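Local coordinates for 6-phospho-beta-glucosidase (Thermotoga maritima, PDB 1UP7), which hydrolyses cellobiose 6'-phosphate to glucose 6-phosphate and glucose, using NAD and a manganese ion as cofactors, at residues G88-E93 / H260-R265; I102-T107 / N241-Y246. All blocks are in the same frame, centred on the assembly; numbering follows the deposited sequence.

In the fold
Both contacts join the NAD-binding Rossmann part of the family 4 glycosidase to its C-terminal part, and both reach the same bound glucose 6-phosphate. Their centres lie about 13 Å apart. Along the chain, interaction 2 is nested inside the loop that interaction 1 closes: helix 85-94 comes first, then the 102-107 loop ahead of helix 109-131, then 241-246, which runs into helix 245-248, and finally 260-265 leading into helix 263-278. The two touch directly, with Glu93 packed on the backbone of 103-105. Interaction 1 holds the sugar's phosphate, and interaction 2 brings Glu105 and the active-site Tyr243 to its ring, so the substrate pocket is built from both parts.

Interaction 1. Residues G88-E93 / H260-R265. With G6P (6-O-phosphono-alpha-D-glucopyranose), chain J.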
loop_
_atom_site.group_PDB
_atom_site.type_symbol
_atom_site.label_atom_id
_atom_site.label_comp_id
_atom_site.label_asym_id
_atom_site.label_seq_id
_atom_site.Cartn_x
_atom_site.Cartn_y
_atom_site.Cartn_z
ATOM N N GLY A 88 -33.921 11.563 21.328
ATOM C CA GLY A 88 -32.512 11.670 20.967
ATOM C C GLY A 88 -32.318 12.288 19.590
ATOM O O GLY A 88 -31.470 13.154 19.430
ATOM N N ARG A 89 -33.135 11.861 18.625
ATOM C CA ARG A 89 -33.107 12.377 17.259
ATOM C C ARG A 89 -33.441 13.883 17.268
ATOM O O ARG A 89 -32.784 14.677 16.580
ATOM C CB ARG A 89 -34.089 11.560 16.419
ATOM C CG ARG A 89 -33.918 11.726 14.933
ATOM C CD ARG A 89 -35.066 11.170 14.156
ATOM N NE ARG A 89 -35.096 11.686 12.804
ATOM C CZ ARG A 89 -35.697 11.070 11.794
ATOM N NH1 ARG A 89 -36.338 9.911 12.002
ATOM N NH2 ARG A 89 -35.673 11.612 10.584
ATOM N N GLU A 90 -34.431 14.264 18.082
ATOM C CA GLU A 90 -34.866 15.659 18.200
ATOM C C GLU A 90 -33.710 16.560 18.656
ATOM O O GLU A 90 -33.465 17.626 18.073
ATOM C CB GLU A 90 -36.042 15.766 19.174
ATOM C CG GLU A 90 -36.829 17.047 19.013
ATOM C CD GLU A 90 -37.916 17.244 20.058
ATOM O OE1 GLU A 90 -38.418 16.226 20.615
ATOM O OE2 GLU A 90 -38.295 18.437 20.321
ATOM N N ASN A 91 -33.001 16.114 19.694
ATOM C CA ASN A 91 -31.791 16.788 20.161
ATOM C C ASN A 91 -30.721 16.822 19.081
ATOM O O ASN A 91 -30.103 17.870 18.877
ATOM C CB ASN A 91 -31.209 16.111 21.427
ATOM C CG ASN A 91 -32.128 16.218 22.662
ATOM O OD1 ASN A 91 -32.869 17.161 22.810
ATOM N ND2 ASN A 91 -32.050 15.225 23.551
ATOM N N ASP A 92 -30.525 15.687 18.400
ATOM C CA ASP A 92 -29.578 15.588 17.299
ATOM C C ASP A 92 -29.775 16.658 16.217
ATOM O O ASP A 92 -28.799 17.274 15.808
ATOM C CB ASP A 92 -29.640 14.184 16.657
ATOM C CG ASP A 92 -29.093 13.074 17.564
ATOM O OD1 ASP A 92 -28.355 13.363 18.537
ATOM O OD2 ASP A 92 -29.352 11.863 17.357
ATOM N N GLU A 93 -31.022 16.839 15.773
ATOM C CA GLU A 93 -31.372 17.756 14.695
ATOM C C GLU A 93 -31.445 19.200 15.187
ATOM O O GLU A 93 -30.997 20.115 14.502
ATOM C CB GLU A 93 -32.713 17.334 14.049
ATOM C CG GLU A 93 -32.757 15.885 13.591
ATOM C CD GLU A 93 -34.160 15.416 13.195
ATOM O OE1 GLU A 93 -35.154 15.912 13.774
ATOM O OE2 GLU A 93 -34.276 14.533 12.309
ATOM N N HIS A 260 -38.458 24.954 9.176
ATOM C CA HIS A 260 -39.518 23.943 9.173
ATOM C C HIS A 260 -39.462 23.119 10.452
ATOM O O HIS A 260 -38.467 23.107 11.172
ATOM C CB HIS A 260 -39.438 23.005 7.948
ATOM C CG HIS A 260 -39.638 23.724 6.657
ATOM N ND1 HIS A 260 -38.588 24.242 5.926
ATOM C CD2 HIS A 260 -40.772 24.112 6.027
ATOM C CE1 HIS A 260 -39.071 24.886 4.880
ATOM N NE2 HIS A 260 -40.390 24.825 4.921
ATOM N N GLU A 261 -40.557 22.441 10.726
ATOM C CA GLU A 261 -40.617 21.503 11.834
ATOM C C GLU A 261 -39.474 20.467 11.784
ATOM O O GLU A 261 -39.035 19.988 10.708
ATOM C CB GLU A 261 -42.047 20.889 11.971
ATOM C CG GLU A 261 -42.162 19.545 12.705
ATOM C CD GLU A 261 -43.568 18.907 12.682
ATOM O OE1 GLU A 261 -44.193 18.806 11.584
ATOM O OE2 GLU A 261 -44.051 18.475 13.772
ATOM N N LEU A 262 -38.934 20.167 12.958
ATOM C CA LEU A 262 -37.895 19.133 13.038
ATOM C C LEU A 262 -38.429 17.796 12.522
ATOM O O LEU A 262 -39.516 17.378 12.914
ATOM C CB LEU A 262 -37.384 18.954 14.475
ATOM C CG LEU A 262 -36.494 20.068 15.072
ATOM C CD1 LEU A 262 -36.371 19.889 16.567
ATOM C CD2 LEU A 262 -35.117 20.162 14.419
ATOM N N ARG A 263 -37.683 17.151 11.633
ATOM C CA ARG A 263 -38.108 15.892 11.076
ATOM C C ARG A 263 -38.530 14.932 12.201
ATOM O O ARG A 263 -39.563 14.268 12.106
ATOM C CB ARG A 263 -36.976 15.272 10.287
ATOM C CG ARG A 263 -37.355 13.979 9.602
ATOM C CD ARG A 263 -38.576 14.057 8.642
ATOM N NE ARG A 263 -38.974 12.698 8.255
ATOM C CZ ARG A 263 -40.164 12.357 7.766
ATOM N NH1 ARG A 263 -41.104 13.277 7.587
ATOM N NH2 ARG A 263 -40.412 11.080 7.460
ATOM N N ALA A 264 -37.730 14.872 13.274
ATOM C CA ALA A 264 -38.020 13.958 14.377
ATOM C C ALA A 264 -39.401 14.174 14.961
ATOM O O ALA A 264 -40.050 13.198 15.356
ATOM C CB ALA A 264 -36.943 14.007 15.517
ATOM N N ARG A 265 -39.853 15.429 15.035
ATOM C CA ARG A 265 -41.201 15.687 15.501
ATOM C C ARG A 265 -42.263 15.274 14.506
ATOM O O ARG A 265 -43.337 14.853 14.945
ATOM C CB ARG A 265 -41.436 17.128 15.998
ATOM C CG ARG A 265 -40.728 17.492 17.286
ATOM C CD ARG A 265 -40.704 18.974 17.563
ATOM N NE ARG A 265 -41.920 19.457 18.234
ATOM C CZ ARG A 265 -42.042 19.552 19.550
ATOM N NH1 ARG A 265 -41.027 19.199 20.336
ATOM N NH2 ARG A 265 -43.169 20.003 20.091
HETATM C C1 G6P J . -33.571 7.486 4.082
HETATM C C2 G6P J . -32.183 7.064 4.638
HETATM C C3 G6P J . -32.356 6.383 5.995
HETATM C C4 G6P J . -32.987 7.398 6.934
HETATM C C5 G6P J . -34.384 7.752 6.389
HETATM C C6 G6P J . -35.047 8.805 7.267
HETATM O O1 G6P J . -33.522 8.193 2.828
HETATM O O2 G6P J . -31.468 6.179 3.777
HETATM O O3 G6P J . -31.129 5.863 6.520
HETATM O O4 G6P J . -33.003 6.906 8.274
HETATM O O5 G6P J . -34.314 8.276 5.038
HETATM O O6 G6P J . -36.457 8.646 7.279
HETATM P P G6P J . -37.335 9.172 8.523
HETATM O O1P G6P J . -38.737 8.659 8.287
HETATM O O2P G6P J . -37.406 10.684 8.668
HETATM O O3P G6P J . -36.750 8.563 9.765
#
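Arg89 runs its aliphatic chain past the methyl of Ala264, CD lying 3.7 Å from Ala264 CB, before its guanidinium turns to the phosphate of glucose 6-phosphate. With CG anti to the backbone N (chi1 -165°), the chain stays extended as far as NE. Arg89 NH1 gives a hydrogen bond to O3P of the sugar phosphate and NH2 one of 2.7 Å to O2P, while NE bonds Glu93 OE2 at 3.0 Å in a salt bridge. That third bond helps fix the rotation of the guanidinium. Arg263 comes to the same anion from the other segment: its NE meets O2P at 2.6 Å, almost straight at 171°, and NH2 bonds O1P. The two guanidinium planes stand 67° apart, and O2P takes a short bond from each; a cationic pocket of this kind suits an enzyme specific for 6-phospho sugars. Glu93 works as the second shell, since its other oxygen, OE1, accepts from Ala264 N at 2.8 Å through its syn lone pair, tying Arg89 to the first turn of the other helix. Farther out, Leu262, the N-cap residue, places CD1 against Glu90 CG, and CD2 against Glu93 CB at 3.7 Å. At the outer margin Glu90 OE2 makes a salt bridge of 2.8 Å with Arg265 NH1; OE2 lies in the guanidinium plane of Arg265, whereas NH1 comes to it from above the plane of the carboxylate. Arg291 and Tyr296 also bond the ligand. Helix 85-94 of the Rossmann part thus packs against the N-terminal end of helix 263-278, with Arg89 reaching Val267 and Glu90 reaching Met268.

Interaction 2. Residues I102-T107 / N241-Y246; sequences IGQETT and NPYLRY. With G6P (6-O-phosphono-alpha-D-glucopyranose), chain J; NAD (nicotinamide-adenine-dinucleotide), chain I.
Gln104 reaches from the 102-107 loop of the Rossmann part to two tyrosines of 241-246, Tyr243 and Tyr246, beside the family 4 active site. Its CB heads toward them, and CG settles over one face of Tyr246 in a CH-pi contact, 3.9 Å from the ring centroid and 28° off the normal. The chain bends there (chi2 -84°), carrying the amide toward Tyr243, whose ring plane is 85° from that of the amide. CD and NE2 both approach Tyr243 CE2, NE2 at 3.6 Å. OE1 also lies at the edge of that ring, in its plane, while accepting from its own loop: from Thr106 N at 2.8 Å, above the carbonyl plane, and from Thr106 OG1 in that plane, on a lone pair. Two donors from one residue therefore hold the amide's orientation. Thr107 OG1 sits at the edge of the Tyr243 ring, 3.2 Å from CD2, while Ile102 CG2 meets Tyr246 CD1 beside the Gln104 contact. Tyr243 is the proton acceptor of the reaction, and its ring is lodged between this loop and the sugar, with His194, a manganese ligand, meeting it too. In an Asx turn, Asn241 OD1 accepts from Tyr243 N at the root of this side chain. Glu105, which by similarity raises the basicity of the tyrosine, spans sugar and cofactor: OE1 accepts from O4 of glucose 6-phosphate at 2.9 Å, and OE2 from O2D of NAD at 2.8 Å. Arg82 forms a salt bridge with the latter oxygen. Tyr243 OH ends 3.3 Å from C2 of the sugar.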
loop_
_atom_site.group_PDB
_atom_site.type_symbol
_atom_site.label_atom_id
_atom_site.label_comp_id
_atom_site.label_asym_id
_atom_site.label_seq_id
_atom_site.Cartn_x
_atom_site.Cartn_y
_atom_site.Cartn_z
ATOM N N ILE A 102 -25.768 22.488 10.211
ATOM C CA ILE A 102 -26.723 21.488 9.781
ATOM C C ILE A 102 -27.127 20.589 10.950
ATOM O O ILE A 102 -26.280 20.053 11.680
ATOM C CB ILE A 102 -26.125 20.628 8.652
ATOM C CG1 ILE A 102 -25.974 21.455 7.357
ATOM C CG2 ILE A 102 -26.999 19.355 8.454
ATOM C CD1 ILE A 102 -27.275 21.894 6.855
ATOM N N GLY A 103 -28.429 20.469 11.162
ATOM C CA GLY A 103 -28.938 19.478 12.100
ATOM C C GLY A 103 -29.702 18.386 11.371
ATOM O O GLY A 103 -30.756 18.634 10.781
ATOM N N GLN A 104 -29.157 17.182 11.407
ATOM C CA GLN A 104 -29.684 16.059 10.642
ATOM C C GLN A 104 -29.468 14.728 11.373
ATOM O O GLN A 104 -28.472 14.528 12.069
ATOM C CB GLN A 104 -29.049 16.052 9.246
ATOM C CG GLN A 104 -29.978 15.520 8.119
ATOM C CD GLN A 104 -29.923 13.985 8.071
ATOM O OE1 GLN A 104 -28.906 13.362 8.442
ATOM N NE2 GLN A 104 -31.009 13.382 7.658
ATOM N N GLU A 105 -30.415 13.822 11.229
ATOM C CA GLU A 105 -30.359 12.513 11.894
ATOM C C GLU A 105 -29.004 11.760 11.803
ATOM O O GLU A 105 -28.519 11.239 12.836
ATOM C CB GLU A 105 -31.531 11.627 11.397
ATOM C CG GLU A 105 -31.509 10.207 11.969
ATOM C CD GLU A 105 -32.273 9.179 11.147
ATOM O OE1 GLU A 105 -32.262 9.241 9.883
ATOM O OE2 GLU A 105 -32.888 8.279 11.773
ATOM N N THR A 106 -28.403 11.708 10.600
ATOM C CA THR A 106 -27.218 10.877 10.345
ATOM C C THR A 106 -25.993 11.645 9.893
ATOM O O THR A 106 -24.911 11.092 9.879
ATOM C CB THR A 106 -27.539 9.783 9.287
ATOM O OG1 THR A 106 -27.777 10.392 7.986
ATOM C CG2 THR A 106 -28.905 9.138 9.562
ATOM N N THR A 107 -26.164 12.902 9.506
ATOM C CA THR A 107 -25.122 13.656 8.832
ATOM C C THR A 107 -24.622 14.803 9.683
ATOM O O THR A 107 -25.404 15.647 10.067
ATOM C CB THR A 107 -25.692 14.255 7.524
ATOM O OG1 THR A 107 -26.267 13.197 6.736
ATOM C CG2 THR A 107 -24.551 14.813 6.688
ATOM N N ASN A 241 -25.312 10.434 -3.900
ATOM C CA ASN A 241 -26.293 10.218 -2.815
ATOM C C ASN A 241 -26.954 11.562 -2.461
ATOM O O ASN A 241 -26.284 12.560 -2.329
ATOM C CB ASN A 241 -25.588 9.603 -1.600
ATOM C CG ASN A 241 -26.552 9.114 -0.484
ATOM O OD1 ASN A 241 -27.376 9.868 0.051
ATOM N ND2 ASN A 241 -26.404 7.846 -0.099
ATOM N N PRO A 242 -28.272 11.587 -2.319
ATOM C CA PRO A 242 -29.005 12.852 -2.055
ATOM C C PRO A 242 -28.523 13.548 -0.778
ATOM O O PRO A 242 -28.635 14.760 -0.662
ATOM C CB PRO A 242 -30.480 12.409 -1.880
ATOM C CG PRO A 242 -30.564 11.009 -2.459
ATOM C CD PRO A 242 -29.164 10.408 -2.373
ATOM N N TYR A 243 -27.948 12.778 0.132
ATOM C CA TYR A 243 -27.369 13.330 1.356
ATOM C C TYR A 243 -26.193 14.258 1.121
ATOM O O TYR A 243 -25.811 14.994 2.036
ATOM C CB TYR A 243 -26.919 12.214 2.275
ATOM C CG TYR A 243 -28.034 11.628 3.105
ATOM C CD1 TYR A 243 -28.934 10.688 2.554
ATOM C CD2 TYR A 243 -28.187 11.996 4.453
ATOM C CE1 TYR A 243 -29.967 10.148 3.333
ATOM C CE2 TYR A 243 -29.210 11.483 5.231
ATOM C CZ TYR A 243 -30.087 10.561 4.685
ATOM O OH TYR A 243 -31.103 10.054 5.467
ATOM N N LEU A 244 -25.621 14.207 -0.083
ATOM C CA LEU A 244 -24.530 15.096 -0.440
ATOM C C LEU A 244 -25.023 16.532 -0.461
ATOM O O LEU A 244 -24.234 17.437 -0.374
ATOM C CB LEU A 244 -23.879 14.711 -1.777
ATOM C CG LEU A 244 -22.547 13.950 -1.677
ATOM C CD1 LEU A 244 -21.521 14.557 -0.660
ATOM C CD2 LEU A 244 -22.816 12.469 -1.340
ATOM N N ARG A 245 -26.330 16.719 -0.560
ATOM C CA ARG A 245 -26.928 18.053 -0.564
ATOM C C ARG A 245 -26.512 18.844 0.677
ATOM O O ARG A 245 -26.367 20.054 0.608
ATOM C CB ARG A 245 -28.450 17.979 -0.554
ATOM C CG ARG A 245 -29.114 17.858 -1.915
ATOM C CD ARG A 245 -30.647 17.604 -1.777
ATOM N NE ARG A 245 -30.848 16.762 -0.583
ATOM C CZ ARG A 245 -31.981 16.616 0.090
ATOM N NH1 ARG A 245 -33.072 17.291 -0.275
ATOM N NH2 ARG A 245 -32.018 15.795 1.149
ATOM N N TYR A 246 -26.335 18.150 1.800
ATOM C CA TYR A 246 -25.985 18.802 3.076
ATOM C C TYR A 246 -24.592 19.362 3.063
ATOM O O TYR A 246 -24.335 20.347 3.741
ATOM C CB TYR A 246 -26.149 17.863 4.291
ATOM C CG TYR A 246 -27.576 17.406 4.485
ATOM C CD1 TYR A 246 -28.540 18.258 5.009
ATOM C CD2 TYR A 246 -27.971 16.112 4.119
ATOM C CE1 TYR A 246 -29.868 17.849 5.160
ATOM C CE2 TYR A 246 -29.288 15.685 4.260
ATOM C CZ TYR A 246 -30.233 16.567 4.766
ATOM O OH TYR A 246 -31.540 16.141 4.906
HETATM C C1 G6P J . -33.571 7.486 4.082
HETATM C C2 G6P J . -32.183 7.064 4.638
HETATM C C3 G6P J . -32.356 6.383 5.995
HETATM C C4 G6P J . -32.987 7.398 6.934
HETATM C C5 G6P J . -34.384 7.752 6.389
HETATM C C6 G6P J . -35.047 8.805 7.267
HETATM O O1 G6P J . -33.522 8.193 2.828
HETATM O O2 G6P J . -31.468 6.179 3.777
HETATM O O3 G6P J . -31.129 5.863 6.520
HETATM O O4 G6P J . -33.003 6.906 8.274
HETATM O O5 G6P J . -34.314 8.276 5.038
HETATM O O6 G6P J . -36.457 8.646 7.279
HETATM P P G6P J . -37.335 9.172 8.523
HETATM O O1P G6P J . -38.737 8.659 8.287
HETATM O O2P G6P J . -37.406 10.684 8.668
HETATM O O3P G6P J . -36.750 8.563 9.765
HETATM P PA NAD I . -37.666 3.861 16.367
HETATM O O1A NAD I . -37.621 5.072 17.210
HETATM O O2A NAD I . -39.077 3.318 16.055
HETATM O O5B NAD I . -36.803 2.765 17.191
HETATM C C5B NAD I . -36.999 1.396 16.946
HETATM C C4B NAD I . -37.187 0.648 18.259
HETATM O O4B NAD I . -35.953 0.562 18.967
HETATM C C3B NAD I . -38.189 1.271 19.223
HETATM O O3B NAD I . -39.252 0.348 19.404
HETATM C C2B NAD I . -37.406 1.478 20.521
HETATM O O2B NAD I . -38.174 1.172 21.666
HETATM C C1B NAD I . -36.300 0.452 20.351
HETATM N N9A NAD I . -35.102 0.687 21.151
HETATM C C8A NAD I . -34.509 1.875 21.535
HETATM N N7A NAD I . -33.398 1.544 22.230
HETATM C C5A NAD I . -33.240 0.208 22.253
HETATM C C6A NAD I . -32.303 -0.643 22.825
HETATM N N6A NAD I . -31.267 -0.179 23.516
HETATM N N1A NAD I . -32.457 -2.016 22.678
HETATM C C2A NAD I . -33.540 -2.531 21.985
HETATM N N3A NAD I . -34.475 -1.679 21.449
HETATM C C4A NAD I . -34.322 -0.342 21.586
HETATM O O3 NAD I . -36.888 4.245 15.012
HETATM P PN NAD I . -36.979 3.552 13.571
HETATM O O1N NAD I . -37.443 4.652 12.689
HETATM O O2N NAD I . -37.671 2.281 13.574
HETATM O O5D NAD I . -35.464 3.170 13.228
HETATM C C5D NAD I . -34.580 2.508 14.114
HETATM C C4D NAD I . -33.146 2.732 13.609
HETATM O O4D NAD I . -32.931 2.203 12.301
HETATM C C3D NAD I . -32.798 4.210 13.510
HETATM O O3D NAD I . -31.486 4.318 13.973
HETATM C C2D NAD I . -32.881 4.533 12.022
HETATM O O2D NAD I . -32.036 5.585 11.587
HETATM C C1D NAD I . -32.592 3.213 11.344
HETATM N N1N NAD I . -33.541 2.985 10.252
HETATM C C2N NAD I . -34.205 1.779 10.300
HETATM C C3N NAD I . -35.124 1.429 9.341
HETATM C C7N NAD I . -35.828 0.098 9.468
HETATM O O7N NAD I . -36.015 -0.775 8.370
HETATM N N7N NAD I . -36.277 -0.262 10.680
HETATM C C4N NAD I . -35.362 2.344 8.312
HETATM C C5N NAD I . -34.688 3.580 8.241
HETATM C C6N NAD I . -33.763 3.892 9.237
#